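Local coordinates for beta-lactamase (Sphaerobacter thermophilus, PDB 4EWF), which probably hydrolyses the amide bond of beta-lactam rings to give substituted beta-amino acids, as a member of the class A beta-lactamase family, at residues 9-18 / 32-42; 57-65 / 125-136. One frame throughout, in Å; residues are numbered along the deposited sequence.

Contact 1. Residues 9-18 / 32-42; sequences IDWSGVAAAV and IVAPGGETFRH
Phe40 lies against the indole of Trp11, the two side chains running in opposite senses, where the loop leading into helix 12-22 meets strand 39-42, an outermost strand of the five-stranded sheet. From CB, 3.9 Å from Phe40 CD1, the Trp11 side chain runs to an indole whose six-membered ring carries Phe40 CB over one face, a CH-pi contact 3.5 Å from the ring centroid; Ile9 CG2 covers the opposite face near the rim. CZ3 comes within 4.3 Å of Ile32 CG2, while NE1, the pyrrole N-H, donates in the ring plane to Glu38 OE1 (2.9 Å, 162°), reaching it from above the carboxylate plane. The extended Glu38 chain, with CG anti to the backbone N (chi1 -177°), brings both carboxylate oxygens to the loop, where one water links OE2 to Ile9 N and another joins OE1 to Ile9 O. Val14 CG1 sits over the centre of the Phe40 ring, 3.7 Å from its centroid, and one helical turn later Val18 CG1 does the same for the His42 imidazole, whose NE2 is hydrogen-bonded to Glu22. With helix 249-266 touching Val14 and Ile32, this is the helix-on-sheet layer of the alpha-beta-alpha sandwich of class A beta-lactamases.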
# COMPACT_ATOMS: atom_id res chain seq x y z
N ILE A 9 -20.98 -16.04 0.89
CA ILE A 9 -19.79 -15.86 1.73
C ILE A 9 -20.10 -15.69 3.21
O ILE A 9 -20.92 -14.86 3.59
CB ILE A 9 -18.93 -14.66 1.25
CG1 ILE A 9 -18.47 -14.88 -0.19
CG2 ILE A 9 -17.73 -14.47 2.16
CD1 ILE A 9 -17.84 -13.66 -0.82
N ASP A 10 -19.42 -16.47 4.04
CA ASP A 10 -19.50 -16.33 5.50
C ASP A 10 -18.32 -15.47 5.95
O ASP A 10 -17.17 -15.92 5.92
CB ASP A 10 -19.42 -17.74 6.13
CG ASP A 10 -19.56 -17.73 7.66
OD1 ASP A 10 -19.46 -16.66 8.28
OD2 ASP A 10 -19.75 -18.82 8.25
N TRP A 11 -18.59 -14.23 6.39
CA TRP A 11 -17.55 -13.31 6.84
C TRP A 11 -17.26 -13.39 8.35
O TRP A 11 -16.44 -12.63 8.85
CB TRP A 11 -17.89 -11.85 6.51
CG TRP A 11 -17.95 -11.53 5.05
CD1 TRP A 11 -19.07 -11.33 4.29
CD2 TRP A 11 -16.83 -11.38 4.16
NE1 TRP A 11 -18.72 -11.05 2.99
CE2 TRP A 11 -17.34 -11.07 2.89
CE3 TRP A 11 -15.44 -11.46 4.33
CZ2 TRP A 11 -16.52 -10.84 1.78
CZ3 TRP A 11 -14.62 -11.24 3.22
CH2 TRP A 11 -15.17 -10.93 1.97
N SER A 12 -17.93 -14.29 9.06
CA SER A 12 -17.78 -14.35 10.52
C SER A 12 -16.33 -14.55 10.97
O SER A 12 -15.94 -14.04 12.02
CB SER A 12 -18.68 -15.44 11.13
OG SER A 12 -18.25 -16.73 10.74
N GLY A 13 -15.53 -15.28 10.20
CA GLY A 13 -14.13 -15.50 10.55
C GLY A 13 -13.32 -14.22 10.40
O GLY A 13 -12.47 -13.91 11.23
N VAL A 14 -13.59 -13.47 9.34
CA VAL A 14 -12.96 -12.18 9.16
C VAL A 14 -13.35 -11.21 10.30
O VAL A 14 -12.50 -10.54 10.88
CB VAL A 14 -13.33 -11.57 7.79
CG1 VAL A 14 -12.69 -10.18 7.63
CG2 VAL A 14 -12.92 -12.51 6.67
N ALA A 15 -14.64 -11.18 10.63
CA ALA A 15 -15.11 -10.35 11.74
C ALA A 15 -14.44 -10.76 13.07
O ALA A 15 -14.04 -9.90 13.85
CB ALA A 15 -16.62 -10.38 11.85
N ALA A 16 -14.32 -12.07 13.31
CA ALA A 16 -13.63 -12.55 14.52
C ALA A 16 -12.17 -12.12 14.58
O ALA A 16 -11.66 -11.78 15.65
CB ALA A 16 -13.73 -14.08 14.64
N ALA A 17 -11.48 -12.18 13.44
CA ALA A 17 -10.08 -11.76 13.37
C ALA A 17 -9.96 -10.27 13.71
O ALA A 17 -9.04 -9.83 14.41
CB ALA A 17 -9.50 -12.03 11.98
N VAL A 18 -10.90 -9.48 13.19
CA VAL A 18 -10.92 -8.05 13.46
C VAL A 18 -11.16 -7.81 14.95
O VAL A 18 -10.44 -7.03 15.58
CB VAL A 18 -12.00 -7.33 12.61
CG1 VAL A 18 -12.23 -5.88 13.09
CG2 VAL A 18 -11.61 -7.34 11.14
N ILE A 32 -12.25 -5.28 2.08
CA ILE A 32 -11.75 -6.46 1.41
C ILE A 32 -12.73 -6.82 0.33
O ILE A 32 -13.91 -7.00 0.59
CB ILE A 32 -11.59 -7.63 2.40
CG1 ILE A 32 -10.52 -7.29 3.45
CG2 ILE A 32 -11.29 -8.95 1.65
CD1 ILE A 32 -10.56 -8.17 4.69
N VAL A 33 -12.25 -6.89 -0.91
CA VAL A 33 -13.16 -7.15 -2.01
C VAL A 33 -12.96 -8.54 -2.57
O VAL A 33 -11.88 -8.87 -3.04
CB VAL A 33 -12.99 -6.12 -3.14
CG1 VAL A 33 -14.07 -6.32 -4.19
CG2 VAL A 33 -13.03 -4.69 -2.57
N ALA A 34 -14.01 -9.36 -2.52
CA ALA A 34 -13.94 -10.72 -3.04
C ALA A 34 -13.92 -10.71 -4.55
O ALA A 34 -14.35 -9.74 -5.18
CB ALA A 34 -15.15 -11.54 -2.54
N PRO A 35 -13.43 -11.80 -5.16
CA PRO A 35 -13.45 -11.98 -6.61
C PRO A 35 -14.78 -11.57 -7.22
O PRO A 35 -14.80 -10.85 -8.22
CB PRO A 35 -13.24 -13.49 -6.75
CG PRO A 35 -12.37 -13.83 -5.61
CD PRO A 35 -12.80 -12.93 -4.47
N GLY A 36 -15.89 -12.00 -6.64
CA GLY A 36 -17.17 -11.59 -7.18
C GLY A 36 -17.46 -10.09 -7.18
O GLY A 36 -18.29 -9.61 -7.95
N GLY A 37 -16.79 -9.34 -6.30
CA GLY A 37 -17.10 -7.93 -6.10
C GLY A 37 -17.75 -7.70 -4.73
O GLY A 37 -17.85 -6.55 -4.27
N GLU A 38 -18.18 -8.78 -4.08
CA GLU A 38 -18.74 -8.66 -2.74
C GLU A 38 -17.70 -8.12 -1.75
O GLU A 38 -16.55 -8.55 -1.74
CB GLU A 38 -19.32 -9.98 -2.22
CG GLU A 38 -19.95 -9.77 -0.84
CD GLU A 38 -20.62 -11.00 -0.27
OE1 GLU A 38 -20.75 -11.05 0.97
OE2 GLU A 38 -21.04 -11.89 -1.05
N THR A 39 -18.11 -7.18 -0.92
CA THR A 39 -17.14 -6.41 -0.15
C THR A 39 -17.38 -6.45 1.36
O THR A 39 -18.47 -6.15 1.84
CB THR A 39 -17.09 -4.95 -0.66
OG1 THR A 39 -16.70 -4.96 -2.04
CG2 THR A 39 -16.09 -4.11 0.15
N PHE A 40 -16.35 -6.85 2.10
CA PHE A 40 -16.39 -6.75 3.55
C PHE A 40 -15.82 -5.38 3.96
O PHE A 40 -14.75 -4.98 3.48
CB PHE A 40 -15.55 -7.85 4.17
CG PHE A 40 -15.37 -7.71 5.66
CD1 PHE A 40 -16.25 -8.34 6.54
CD2 PHE A 40 -14.32 -6.97 6.18
CE1 PHE A 40 -16.09 -8.21 7.92
CE2 PHE A 40 -14.14 -6.84 7.55
CZ PHE A 40 -15.02 -7.45 8.42
N ARG A 41 -16.52 -4.69 4.85
CA ARG A 41 -16.10 -3.39 5.34
C ARG A 41 -16.22 -3.35 6.87
O ARG A 41 -17.25 -3.71 7.44
CB ARG A 41 -16.97 -2.26 4.75
CG ARG A 41 -16.80 -2.04 3.25
CD ARG A 41 -17.48 -0.74 2.77
NE ARG A 41 -17.82 -0.83 1.35
CZ ARG A 41 -17.03 -0.43 0.36
NH1 ARG A 41 -15.86 0.12 0.63
NH2 ARG A 41 -17.42 -0.56 -0.90
N HIS A 42 -15.15 -2.90 7.51
CA HIS A 42 -15.16 -2.59 8.93
C HIS A 42 -14.41 -1.27 9.08
O HIS A 42 -13.21 -1.19 8.76
CB HIS A 42 -14.45 -3.69 9.72
CG HIS A 42 -14.31 -3.39 11.17
ND1 HIS A 42 -15.29 -3.69 12.09
CD2 HIS A 42 -13.30 -2.81 11.87
CE1 HIS A 42 -14.89 -3.31 13.29
NE2 HIS A 42 -13.69 -2.77 13.18
O HOH W 1 -22.06 -14.25 -0.91
O HOH W 2 -22.09 -12.72 2.50

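Contact 2. Residues 57-65 / 125-136; sequences PLMIAVYRA and VGLDAVNDVIAS
The all-helical part of the beta-lactamase fold contains this nearly perpendicular crossing of helices 55-67 and 127-136, whose short segments approach to 8.4 Å at 102°. Ala61 and Val133 make the centre as reciprocal knobs into holes. Ala61 CB sits among Val125, Ala129, Val130 and Val133, lying 3.8 Å from Val133 CG2; a methyl is the whole of this knob, and the Ala61 and Val130 CA atoms come within 5.4 Å. Val133 in turn fits among Pro57, Ile60, Ala61 and Arg64. Its two branches divide the work: CG1, anti to the backbone N (chi1 161°), meets Ile60 CG2 at 3.7 Å, whereas CG2 lies over Ala61 and one face of the Arg64 guanidinium.

Helix 55-67 begins with the lysine of a likely SxxK motif, Ser52 to Lys55, the arrangement that in class A enzymes supplies the nucleophilic serine, and Leu58 lies near this group without touching it. Leu58 CD1 reaches Val130 CG2 at 3.7 Å and also approaches Val125 CG1. Toward the N-terminal end of segment 57-65, Pro57 CB packs against Ile134 CG1.

The hydrogen bonds across the pair are made by Arg64 and Ser136. Arg64 extends to place NH1 and NH2 end-on around the single atom Ser136 OG, at 3.0 and 3.1 Å, with that oxygen close to the guanidinium plane. Ser136 OG also donates to Val133 O, one turn back in its own helix, while Arg64 NE binds Ala179 O, so bonds to two partners fix the rotation of the guanidinium.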
# COMPACT_ATOMS: atom_id res chain seq x y z
N PRO A 57 -0.50 5.86 -4.69
CA PRO A 57 -0.90 6.90 -5.64
C PRO A 57 0.28 7.72 -6.15
O PRO A 57 0.19 8.24 -7.25
CB PRO A 57 -1.87 7.77 -4.82
CG PRO A 57 -1.59 7.44 -3.40
CD PRO A 57 -1.16 6.00 -3.38
N LEU A 58 1.36 7.84 -5.37
CA LEU A 58 2.56 8.53 -5.87
C LEU A 58 3.12 7.80 -7.09
O LEU A 58 3.44 8.41 -8.12
CB LEU A 58 3.62 8.62 -4.76
CG LEU A 58 5.03 9.09 -5.19
CD1 LEU A 58 5.02 10.49 -5.80
CD2 LEU A 58 6.00 9.01 -4.02
N MSE A 59 3.25 6.48 -6.98
CA MSE A 59 3.70 5.67 -8.10
C MSE A 59 2.79 5.87 -9.32
O MSE A 59 3.26 5.99 -10.45
CB MSE A 59 3.72 4.19 -7.73
CG MSE A 59 4.09 3.25 -8.88
SE MSE A 59 4.12 1.39 -8.29
CE MSE A 59 2.33 1.17 -7.66
N ILE A 60 1.48 5.91 -9.09
CA ILE A 60 0.55 6.10 -10.18
C ILE A 60 0.83 7.44 -10.87
O ILE A 60 0.81 7.53 -12.10
CB ILE A 60 -0.92 5.98 -9.72
CG1 ILE A 60 -1.19 4.56 -9.21
CG2 ILE A 60 -1.87 6.32 -10.87
CD1 ILE A 60 -2.54 4.38 -8.44
N ALA A 61 1.09 8.47 -10.08
CA ALA A 61 1.36 9.79 -10.67
C ALA A 61 2.60 9.72 -11.55
O ALA A 61 2.64 10.32 -12.63
CB ALA A 61 1.54 10.85 -9.58
N VAL A 62 3.60 8.98 -11.09
CA VAL A 62 4.82 8.80 -11.88
C VAL A 62 4.55 8.12 -13.22
O VAL A 62 4.94 8.63 -14.28
CB VAL A 62 5.88 8.00 -11.09
CG1 VAL A 62 7.05 7.65 -11.98
CG2 VAL A 62 6.33 8.81 -9.87
N TYR A 63 3.85 6.98 -13.21
CA TYR A 63 3.59 6.29 -14.46
C TYR A 63 2.69 7.07 -15.41
O TYR A 63 2.82 6.96 -16.64
CB TYR A 63 3.06 4.86 -14.24
CG TYR A 63 4.15 3.90 -13.83
CD1 TYR A 63 4.77 3.08 -14.78
CD2 TYR A 63 4.61 3.84 -12.52
CE1 TYR A 63 5.79 2.21 -14.42
CE2 TYR A 63 5.63 2.98 -12.15
CZ TYR A 63 6.22 2.16 -13.11
OH TYR A 63 7.24 1.30 -12.75
N ARG A 64 1.78 7.89 -14.87
CA ARG A 64 0.95 8.75 -15.72
C ARG A 64 1.81 9.78 -16.42
O ARG A 64 1.56 10.13 -17.58
CB ARG A 64 -0.14 9.45 -14.90
CG ARG A 64 -1.24 8.53 -14.41
CD ARG A 64 -2.46 9.33 -14.01
NE ARG A 64 -3.51 8.46 -13.50
CZ ARG A 64 -4.62 8.89 -12.92
NH1 ARG A 64 -4.83 10.20 -12.77
NH2 ARG A 64 -5.52 8.02 -12.48
N ALA A 65 2.84 10.27 -15.72
CA ALA A 65 3.80 11.19 -16.32
C ALA A 65 4.55 10.50 -17.46
O ALA A 65 4.80 11.10 -18.51
CB ALA A 65 4.79 11.70 -15.26
N VAL A 125 7.39 14.99 -9.56
CA VAL A 125 6.03 15.02 -10.06
C VAL A 125 5.18 16.09 -9.35
O VAL A 125 4.25 16.65 -9.93
CB VAL A 125 5.41 13.61 -9.94
CG1 VAL A 125 4.66 13.44 -8.61
CG2 VAL A 125 4.54 13.32 -11.12
N GLY A 126 5.55 16.42 -8.12
CA GLY A 126 4.83 17.45 -7.36
C GLY A 126 3.61 16.92 -6.63
O GLY A 126 2.96 15.97 -7.08
N LEU A 127 3.29 17.53 -5.48
CA LEU A 127 2.17 17.06 -4.66
C LEU A 127 0.85 17.11 -5.42
O LEU A 127 -0.00 16.23 -5.27
CB LEU A 127 2.06 17.89 -3.38
CG LEU A 127 3.20 17.80 -2.37
CD1 LEU A 127 3.00 18.84 -1.27
CD2 LEU A 127 3.27 16.42 -1.78
N ASP A 128 0.67 18.16 -6.21
CA ASP A 128 -0.61 18.35 -6.90
C ASP A 128 -0.92 17.19 -7.83
O ASP A 128 -2.07 16.75 -7.92
CB ASP A 128 -0.61 19.67 -7.66
CG ASP A 128 -0.84 20.86 -6.75
OD1 ASP A 128 0.15 21.45 -6.27
OD2 ASP A 128 -2.02 21.19 -6.49
N ALA A 129 0.11 16.70 -8.51
CA ALA A 129 -0.07 15.58 -9.44
C ALA A 129 -0.51 14.32 -8.70
O ALA A 129 -1.30 13.54 -9.21
CB ALA A 129 1.20 15.33 -10.24
N VAL A 130 -0.02 14.12 -7.48
CA VAL A 130 -0.42 12.94 -6.72
C VAL A 130 -1.87 13.09 -6.23
O VAL A 130 -2.69 12.18 -6.35
CB VAL A 130 0.53 12.68 -5.53
CG1 VAL A 130 0.11 11.43 -4.77
CG2 VAL A 130 1.97 12.54 -6.03
N ASN A 131 -2.20 14.27 -5.72
CA ASN A 131 -3.58 14.54 -5.31
C ASN A 131 -4.57 14.53 -6.48
O ASN A 131 -5.72 14.12 -6.32
CB ASN A 131 -3.65 15.83 -4.49
CG ASN A 131 -3.03 15.64 -3.09
OD1 ASN A 131 -3.44 14.77 -2.34
ND2 ASN A 131 -2.01 16.43 -2.78
N ASP A 132 -4.11 14.95 -7.66
CA ASP A 132 -4.92 14.79 -8.87
C ASP A 132 -5.22 13.31 -9.12
O ASP A 132 -6.35 12.95 -9.48
CB ASP A 132 -4.24 15.43 -10.09
CG ASP A 132 -4.22 16.95 -10.02
OD1 ASP A 132 -5.01 17.53 -9.24
OD2 ASP A 132 -3.42 17.59 -10.76
N VAL A 133 -4.23 12.44 -8.93
CA VAL A 133 -4.47 11.00 -9.10
C VAL A 133 -5.53 10.52 -8.12
O VAL A 133 -6.49 9.83 -8.48
CB VAL A 133 -3.19 10.18 -8.86
CG1 VAL A 133 -3.55 8.71 -8.59
CG2 VAL A 133 -2.24 10.30 -10.05
N ILE A 134 -5.33 10.90 -6.87
CA ILE A 134 -6.21 10.46 -5.80
C ILE A 134 -7.65 10.88 -6.10
O ILE A 134 -8.57 10.07 -5.95
CB ILE A 134 -5.72 11.02 -4.44
CG1 ILE A 134 -4.40 10.35 -4.05
CG2 ILE A 134 -6.77 10.80 -3.35
CD1 ILE A 134 -3.68 11.05 -2.93
N ALA A 135 -7.84 12.12 -6.55
CA ALA A 135 -9.18 12.62 -6.84
C ALA A 135 -9.79 11.90 -8.04
O ALA A 135 -10.98 11.56 -8.05
CB ALA A 135 -9.15 14.15 -7.09
N SER A 136 -8.96 11.68 -9.06
CA SER A 136 -9.42 11.03 -10.30
C SER A 136 -9.81 9.58 -10.03
O SER A 136 -10.54 8.97 -10.80
CB SER A 136 -8.34 11.08 -11.38
OG SER A 136 -7.36 10.09 -11.10

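In the fold
Both segments of contact 1 come before those of contact 2 in the chain. Their centres lie about 30 Å apart and their nearest atoms about 14 Å apart, so they do not meet. Contact 1 lies on the sheet, joining helix 12-22 and the loop before it to strands 27-33 and 39-42 at one border; contact 2 joins two helices, 55-67 and 127-136, within the helical part. They therefore share no helix or strand. The probable SxxK motif lies at the start of helix 55-67, the helix that carries one side of contact 2, whereas contact 1 belongs to the sheet's outer edge.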